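Local coordinates for hypothetical protein PH1320 (Pyrococcus horikoshii, PDB 2E87), which probably binds GTP as an Obg-type GTPase related to Nog1 and is captured here with GDP, its cellular role being unknown, at residues E166-V171 with P336-V341; H269-V274 with E302-E307. All blocks are in the same frame, centred on the assembly; numbering follows the deposited sequence.

Interaction 1: E166-V171 with P336-V341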
# COMPACT_ATOMS: atom_id res chain seq x y z
N GLU A 166 5.20 10.82 5.07
CA GLU A 166 5.67 12.16 4.74
C GLU A 166 6.90 12.56 5.53
O GLU A 166 7.89 13.01 4.96
CB GLU A 166 4.60 13.23 5.02
CG GLU A 166 3.40 13.22 4.11
CD GLU A 166 2.64 14.53 4.19
OE1 GLU A 166 2.31 14.98 5.32
OE2 GLU A 166 2.37 15.13 3.12
N ILE A 167 6.84 12.41 6.84
CA ILE A 167 7.96 12.82 7.68
C ILE A 167 9.24 11.99 7.52
O ILE A 167 9.20 10.80 7.18
CB ILE A 167 7.54 12.83 9.16
CG1 ILE A 167 7.34 11.40 9.66
CG2 ILE A 167 6.25 13.63 9.31
CD1 ILE A 167 7.20 11.32 11.16
N PRO A 168 10.40 12.62 7.78
CA PRO A 168 11.67 11.90 7.64
C PRO A 168 11.67 10.61 8.47
O PRO A 168 11.22 10.60 9.61
CB PRO A 168 12.71 12.90 8.16
CG PRO A 168 11.99 14.26 8.07
CD PRO A 168 10.59 13.90 8.48
N THR A 169 12.15 9.53 7.88
CA THR A 169 12.19 8.26 8.60
C THR A 169 13.60 7.71 8.72
O THR A 169 14.39 7.78 7.77
CB THR A 169 11.30 7.17 7.93
OG1 THR A 169 9.93 7.55 7.99
CG2 THR A 169 11.45 5.83 8.65
N VAL A 170 13.91 7.19 9.90
CA VAL A 170 15.19 6.56 10.16
C VAL A 170 14.93 5.05 10.16
O VAL A 170 13.99 4.57 10.83
CB VAL A 170 15.78 6.94 11.53
CG1 VAL A 170 17.08 6.17 11.76
CG2 VAL A 170 16.05 8.44 11.59
N VAL A 171 15.74 4.31 9.42
CA VAL A 171 15.63 2.86 9.32
C VAL A 171 16.84 2.22 10.01
O VAL A 171 17.97 2.44 9.61
CB VAL A 171 15.59 2.41 7.82
CG1 VAL A 171 15.51 0.92 7.71
CG2 VAL A 171 14.39 3.04 7.12
N PRO A 336 16.79 19.34 7.69
CA PRO A 336 16.50 20.04 6.44
C PRO A 336 15.32 19.41 5.70
O PRO A 336 14.39 20.10 5.31
CB PRO A 336 17.83 19.94 5.66
CG PRO A 336 18.61 18.86 6.37
CD PRO A 336 18.23 19.05 7.81
N LEU A 337 15.36 18.09 5.54
CA LEU A 337 14.27 17.39 4.87
C LEU A 337 12.96 17.64 5.60
O LEU A 337 11.91 17.76 4.97
CB LEU A 337 14.53 15.88 4.82
CG LEU A 337 13.35 15.09 4.24
CD1 LEU A 337 13.06 15.57 2.83
CD2 LEU A 337 13.66 13.60 4.25
N ALA A 338 13.01 17.71 6.93
CA ALA A 338 11.81 17.95 7.72
C ALA A 338 11.19 19.32 7.41
O ALA A 338 9.97 19.46 7.34
CB ALA A 338 12.14 17.85 9.21
N GLU A 339 12.05 20.33 7.23
CA GLU A 339 11.59 21.68 6.92
C GLU A 339 11.02 21.71 5.50
O GLU A 339 9.99 22.32 5.25
CB GLU A 339 12.74 22.69 7.07
CG GLU A 339 13.28 22.79 8.50
CD GLU A 339 14.50 23.71 8.65
OE1 GLU A 339 15.44 23.60 7.83
OE2 GLU A 339 14.52 24.53 9.59
N LYS A 340 11.70 21.03 4.59
CA LYS A 340 11.26 20.96 3.20
C LYS A 340 9.91 20.25 3.10
O LYS A 340 9.07 20.66 2.31
CB LYS A 340 12.29 20.23 2.34
CG LYS A 340 11.85 20.07 0.90
CD LYS A 340 13.05 19.82 -0.01
CE LYS A 340 12.68 19.96 -1.48
NZ LYS A 340 13.89 20.11 -2.35
N VAL A 341 9.73 19.19 3.88
CA VAL A 341 8.47 18.45 3.89
C VAL A 341 7.37 19.37 4.40
O VAL A 341 6.30 19.46 3.80
CB VAL A 341 8.53 17.20 4.81
CG1 VAL A 341 7.14 16.63 5.03
CG2 VAL A 341 9.42 16.14 4.18

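Interaction 2: H269-V274 with E302-E307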
# COMPACT_ATOMS: atom_id res chain seq x y z
N HIS A 269 30.06 -8.29 6.54
CA HIS A 269 29.56 -8.70 5.24
C HIS A 269 28.16 -8.16 5.04
O HIS A 269 27.84 -7.64 3.98
CB HIS A 269 29.57 -10.22 5.10
CG HIS A 269 30.94 -10.80 4.98
ND1 HIS A 269 31.19 -12.14 5.16
CD2 HIS A 269 32.13 -10.22 4.70
CE1 HIS A 269 32.48 -12.37 4.98
NE2 HIS A 269 33.07 -11.22 4.70
N LEU A 270 27.34 -8.28 6.08
CA LEU A 270 25.97 -7.82 5.99
C LEU A 270 25.94 -6.32 5.78
O LEU A 270 25.18 -5.82 4.95
CB LEU A 270 25.18 -8.17 7.26
CG LEU A 270 23.68 -7.91 7.13
CD1 LEU A 270 23.10 -8.77 6.02
CD2 LEU A 270 22.99 -8.20 8.45
N PHE A 271 26.76 -5.59 6.53
CA PHE A 271 26.79 -4.15 6.38
C PHE A 271 27.07 -3.78 4.92
O PHE A 271 26.43 -2.89 4.35
CB PHE A 271 27.86 -3.53 7.26
CG PHE A 271 28.23 -2.14 6.86
CD1 PHE A 271 27.43 -1.06 7.21
CD2 PHE A 271 29.33 -1.92 6.05
CE1 PHE A 271 27.73 0.22 6.75
CE2 PHE A 271 29.63 -0.64 5.58
CZ PHE A 271 28.83 0.43 5.94
N GLU A 272 28.04 -4.45 4.31
CA GLU A 272 28.41 -4.16 2.93
C GLU A 272 27.29 -4.48 1.94
O GLU A 272 27.07 -3.75 0.98
CB GLU A 272 29.69 -4.91 2.56
CG GLU A 272 30.82 -4.66 3.54
CD GLU A 272 32.11 -5.37 3.18
OE1 GLU A 272 32.08 -6.61 2.97
OE2 GLU A 272 33.15 -4.68 3.12
N GLU A 273 26.57 -5.57 2.18
CA GLU A 273 25.47 -5.93 1.31
C GLU A 273 24.33 -4.90 1.46
O GLU A 273 23.71 -4.51 0.48
CB GLU A 273 24.96 -7.32 1.65
CG GLU A 273 24.20 -7.95 0.52
CD GLU A 273 23.31 -9.07 0.99
OE1 GLU A 273 22.27 -8.77 1.60
OE2 GLU A 273 23.66 -10.25 0.75
N VAL A 274 24.07 -4.46 2.69
CA VAL A 274 23.01 -3.49 2.93
C VAL A 274 23.41 -2.10 2.46
O VAL A 274 22.59 -1.36 1.91
CB VAL A 274 22.63 -3.45 4.44
CG1 VAL A 274 21.68 -2.30 4.73
CG2 VAL A 274 21.96 -4.76 4.83
N GLU A 302 36.08 0.36 14.09
CA GLU A 302 36.31 1.77 13.77
C GLU A 302 37.21 1.88 12.55
O GLU A 302 36.95 2.68 11.64
CB GLU A 302 36.94 2.51 14.94
CG GLU A 302 36.05 2.59 16.16
CD GLU A 302 36.23 3.89 16.93
OE1 GLU A 302 35.99 4.96 16.33
OE2 GLU A 302 36.61 3.84 18.12
N LYS A 303 38.26 1.08 12.52
CA LYS A 303 39.20 1.09 11.41
C LYS A 303 38.41 0.85 10.14
O LYS A 303 38.33 1.72 9.27
CB LYS A 303 40.25 -0.01 11.60
CG LYS A 303 41.55 0.19 10.82
CD LYS A 303 42.63 -0.76 11.33
CE LYS A 303 44.02 -0.42 10.79
NZ LYS A 303 45.11 -1.20 11.46
N PHE A 304 37.81 -0.33 10.04
CA PHE A 304 36.99 -0.71 8.88
C PHE A 304 35.99 0.38 8.49
O PHE A 304 35.89 0.75 7.32
CB PHE A 304 36.22 -1.99 9.19
CG PHE A 304 35.11 -2.27 8.22
CD1 PHE A 304 35.39 -2.75 6.95
CD2 PHE A 304 33.79 -2.05 8.57
CE1 PHE A 304 34.37 -3.00 6.04
CE2 PHE A 304 32.76 -2.29 7.66
CZ PHE A 304 33.05 -2.77 6.40
N VAL A 305 35.25 0.88 9.48
CA VAL A 305 34.25 1.90 9.24
C VAL A 305 34.82 3.17 8.63
O VAL A 305 34.38 3.61 7.58
CB VAL A 305 33.50 2.28 10.53
CG1 VAL A 305 32.58 3.46 10.26
CG2 VAL A 305 32.71 1.09 11.03
N LYS A 306 35.80 3.75 9.31
CA LYS A 306 36.40 4.98 8.81
C LYS A 306 36.97 4.78 7.40
O LYS A 306 37.02 5.72 6.62
CB LYS A 306 37.46 5.48 9.79
CG LYS A 306 36.83 5.99 11.08
CD LYS A 306 37.83 6.32 12.17
CE LYS A 306 37.10 6.82 13.42
NZ LYS A 306 38.00 7.05 14.58
N GLU A 307 37.36 3.55 7.08
CA GLU A 307 37.89 3.25 5.76
C GLU A 307 36.82 3.33 4.69
O GLU A 307 37.13 3.44 3.50
CB GLU A 307 38.53 1.87 5.74
CG GLU A 307 39.79 1.76 6.58
CD GLU A 307 40.46 0.41 6.44
OE1 GLU A 307 40.79 0.04 5.29
OE2 GLU A 307 40.64 -0.28 7.47

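Interaction 1: E166-V171 with P336-V341
The carbonyl oxygen of Glu166 is met by both methyl groups of Val341, CG2 at 3.6 Å and CG1 at 3.7 Å from Glu166 O. Both approaches are van der Waals contacts. With CG1 anti to its own backbone N (chi1 168°) and CG2 anti to its carbonyl carbon, Val341 presents a forked end to this oxygen. The aliphatic part of Glu166 adds little, its CB lying 4.2 Å from Val341 CG1. The carboxylate heads elsewhere along the same helix, with OE2 in a salt bridge to Arg348 and OE1 in a long, weak ion pair with Lys345.

Two residues on, Pro168 directs its ring at the helix. CG rests on the backbone as well as the side chain of Ala338, 3.7 Å from Ala338 CA, so a small residue lets the ring reach the helix itself. CB of the proline comes within 4.1 Å of Leu337 CD2, a branch carried over by the anti chi1 of 174°. Leu337 and Val341 stand one helical turn apart, joined by the backbone bond from Val341 N to Leu337 O (2.8 Å); the proline lies against the Leu337-Ala338 part of that turn, while Val341 serves the Glu166 carbonyl.

This is the entry to the central sheet of a P-loop GTPase fold. Strand 169-173 begins directly after Pro168 and leads to the nucleotide-binding loop that includes Asn177 and Lys180, while helix 323-350 follows the last strand of the sheet and packs back across the first. Leu334, a turn before Ala338, also touches Pro168 and Val170. On the strand side, Pro168 and Val170 pair through their backbones with Gln217 of strand 214-220, and Ala338 touches Phe214 of the same strand.

Interaction 2: H269-V274 with E302-E307
Phe271 and Phe304 both hold CG anti to the backbone N, with chi1 of 162° and 166°, and this carries each ring out from its helix toward the facing one. Phe304 enters edge first. Its CE2 and CZ both lie against Phe271 CD2, with Phe304 CE2 3.8 Å from Phe271 CD2. The ring planes are nearly perpendicular, at 85°, and the two rings approach obliquely, centroids 5.9 Å apart.

From the next position of the first helix, Glu272 reaches the same rim. Its chain runs extended beyond CG, placing OE2 near the plane of the Phe304 ring and 3.6 Å from Phe304 CE1. The rim thus meets an apolar ring through one part and a carboxylate oxygen through another. The backbones stay well apart, Phe271 CA lying 10.0 Å from Val305 CA.

The setting is that of consecutive beta-alpha-beta crossovers: helices 264-277 and 295-307 lie side by side against parallel strands of the G domain. Phe254 of strand 249-254 also touches Phe304, and Tyr252 meets Phe271 edge-to-face; the Phe271 side chain is about 14 Å from the bound GDP. An alanine in place of Phe304 would probably open a gap beside Phe271 and deprive Glu272 of its aromatic neighbour.

Glu272 OE2 also has a long, weak ion pair with Lys308. Because ring C-H groups carry slight positive charge, the placement of OE2 at the Phe304 edge is probably mildly attractive.

In the fold
After the N-terminal helical bundle, the chain enters the G domain at segment 166-171, which finds its partner only in the final helix, 323-350. Interaction 1 therefore closes a loop holding nearly the whole G domain and brings its first strand to its last helix. Interaction 2 falls wholly within that loop and closes a much shorter one, which contains strand 283-287 and the GDP-binding residues Asn288 and Asp291. The two loops nest without crossing. The centres of interactions 1 and 2 lie about 26 Å apart and the nearest atoms of interactions 1 and 2 about 8 Å apart, without touching; one contact fastens the domain's ends, the other joins neighbouring crossover helices.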